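AcrH (Aeromonas hydrophila, PDB 3WXX) binds the translocator AopB as its chaperone in the type III secretion system, probably keeping it ready for secretion and translocon assembly. Local coordinates at residues Q75-I80 against E102-L107. The protein carries 1 engineered substitution. Sequence-based numbering, arbitrary orientation.
Sequences QFRLAI and ECLLQL
Cys103 sits among Phe76, Ala79 and Ile80 and forms the tightly packed part of this contact between helix 76-89 and helix 95-106. Its CA lies 5.1 Å from the CA of Phe76, so the two helices come close here. With SG beside the backbone N and anti to the carbonyl carbon (chi1 -71°), the sulfur reaches the edge of the Phe76 ring. This is a sulfur-aromatic contact: SG lies near the ring plane, 3.9 Å from CD1 of Phe76. The methyl of Ala79 also meets SG. On the Ile80 side, CB of Cys103 packs 3.7 Å from CG1 of Ile80. Ile80 then extends CD1 to CD2 of Leu104, and the two side chains cross at about a right angle. Trp123 of the AopB chain packs on both Ile80 and Leu104, which places this end of the contact beside the bound translocator.

The other side, with the exposed Arg77 and Gln106, is more open to solvent. Gln106 lays its CB over one face of the Phe76 ring, 4.0 Å from the centroid and nearly on the ring normal, a CH-pi contact. Its amide plane is turned 54° from the ring. Leu107 links the inner and outer parts. CG touches CB of Phe76, while CD1 meets CD1 of Ile80 and lies over the face of the Arg77 guanidinium, 3.6 Å from CZ. Arg77 starts away from helix 95-106, and bends at chi2 and chi3 bring its charged group back over Leu107. A salt bridge from NH2 of Arg77 to Glu109 would favour this position.

No hydrogen bond joins the two segments. The axes of 76-80 and 102-106 run roughly antiparallel, at 149°, and approach to 9.0 Å. This antiparallel pairing of consecutive helices is consistent with the tetratricopeptide-repeat-like helical array of class II type III secretion chaperones.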
# COMPACT_ATOMS: atom_id res chain seq x y z
N GLN A 75 6.74 10.92 9.27
CA GLN A 75 5.93 10.98 8.07
C GLN A 75 4.52 10.39 8.29
O GLN A 75 4.16 9.35 7.73
CB GLN A 75 6.68 10.25 6.95
CG GLN A 75 7.82 11.06 6.38
CD GLN A 75 7.33 12.35 5.70
OE1 GLN A 75 6.19 12.44 5.22
NE2 GLN A 75 8.21 13.34 5.62
N PHE A 76 3.71 11.07 9.08
CA PHE A 76 2.42 10.51 9.55
C PHE A 76 1.38 10.27 8.48
O PHE A 76 0.62 9.30 8.54
CB PHE A 76 1.81 11.41 10.65
CG PHE A 76 2.74 11.62 11.82
CD1 PHE A 76 3.08 10.57 12.65
CD2 PHE A 76 3.27 12.87 12.08
CE1 PHE A 76 3.95 10.75 13.70
CE2 PHE A 76 4.13 13.06 13.14
CZ PHE A 76 4.47 12.00 13.94
N ARG A 77 1.32 11.16 7.52
CA ARG A 77 0.32 11.10 6.47
C ARG A 77 0.57 9.88 5.59
O ARG A 77 -0.35 9.16 5.22
CB ARG A 77 0.40 12.39 5.64
CG ARG A 77 -0.75 12.74 4.76
CD ARG A 77 -2.10 12.76 5.47
NE ARG A 77 -2.43 14.10 5.92
CZ ARG A 77 -3.55 14.41 6.57
NH1 ARG A 77 -4.44 13.46 6.86
NH2 ARG A 77 -3.77 15.67 6.95
N LEU A 78 1.84 9.71 5.22
CA LEU A 78 2.25 8.60 4.36
C LEU A 78 2.13 7.27 5.08
O LEU A 78 1.89 6.25 4.46
CB LEU A 78 3.70 8.79 3.91
CG LEU A 78 4.06 10.00 3.02
CD1 LEU A 78 5.41 9.81 2.34
CD2 LEU A 78 2.99 10.29 1.97
N ALA A 79 2.30 7.29 6.40
CA ALA A 79 2.11 6.10 7.21
C ALA A 79 0.66 5.65 7.22
O ALA A 79 0.37 4.45 7.10
CB ALA A 79 2.59 6.38 8.61
N ILE A 80 -0.27 6.60 7.36
CA ILE A 80 -1.72 6.29 7.29
C ILE A 80 -2.08 5.63 5.99
O ILE A 80 -2.86 4.69 5.97
CB ILE A 80 -2.57 7.53 7.44
CG1 ILE A 80 -2.42 8.10 8.86
CG2 ILE A 80 -4.02 7.20 7.24
CD1 ILE A 80 -2.57 9.60 8.96
N GLU A 102 -2.99 6.91 15.88
CA GLU A 102 -1.91 7.63 16.51
C GLU A 102 -1.41 8.69 15.58
O GLU A 102 -1.26 9.84 15.96
CB GLU A 102 -0.73 6.73 16.84
CG GLU A 102 -0.98 5.69 17.91
CD GLU A 102 0.30 4.94 18.28
OE1 GLU A 102 1.13 4.68 17.37
OE2 GLU A 102 0.46 4.58 19.48
N CYS A 103 -1.17 8.28 14.35
CA CYS A 103 -0.74 9.19 13.30
C CYS A 103 -1.76 10.30 13.08
O CYS A 103 -1.42 11.48 13.05
CB CYS A 103 -0.48 8.41 12.02
SG CYS A 103 1.00 7.37 12.11
N LEU A 104 -3.03 9.94 12.98
CA LEU A 104 -4.11 10.95 12.81
C LEU A 104 -4.17 11.96 13.93
O LEU A 104 -4.30 13.14 13.68
CB LEU A 104 -5.45 10.28 12.64
CG LEU A 104 -5.58 9.59 11.26
CD1 LEU A 104 -6.85 8.77 11.18
CD2 LEU A 104 -5.56 10.61 10.13
N LEU A 105 -3.98 11.50 15.16
CA LEU A 105 -3.98 12.37 16.34
C LEU A 105 -2.85 13.36 16.30
O LEU A 105 -3.02 14.49 16.69
CB LEU A 105 -3.88 11.54 17.64
CG LEU A 105 -3.80 12.32 18.97
CD1 LEU A 105 -5.02 13.22 19.15
CD2 LEU A 105 -3.67 11.35 20.11
N GLN A 106 -1.67 12.91 15.87
CA GLN A 106 -0.54 13.79 15.73
C GLN A 106 -0.81 14.89 14.71
O GLN A 106 -0.20 15.94 14.79
CB GLN A 106 0.71 13.01 15.33
CG GLN A 106 1.25 12.17 16.47
CD GLN A 106 1.79 13.01 17.60
OE1 GLN A 106 1.35 12.85 18.73
NE2 GLN A 106 2.72 13.94 17.32
N LEU A 107 -1.68 14.64 13.74
CA LEU A 107 -2.00 15.67 12.73
C LEU A 107 -3.24 16.49 13.09
O LEU A 107 -3.64 17.37 12.34
CB LEU A 107 -2.24 15.02 11.37
CG LEU A 107 -1.08 14.33 10.70
CD1 LEU A 107 -1.59 13.53 9.52
CD2 LEU A 107 -0.04 15.33 10.24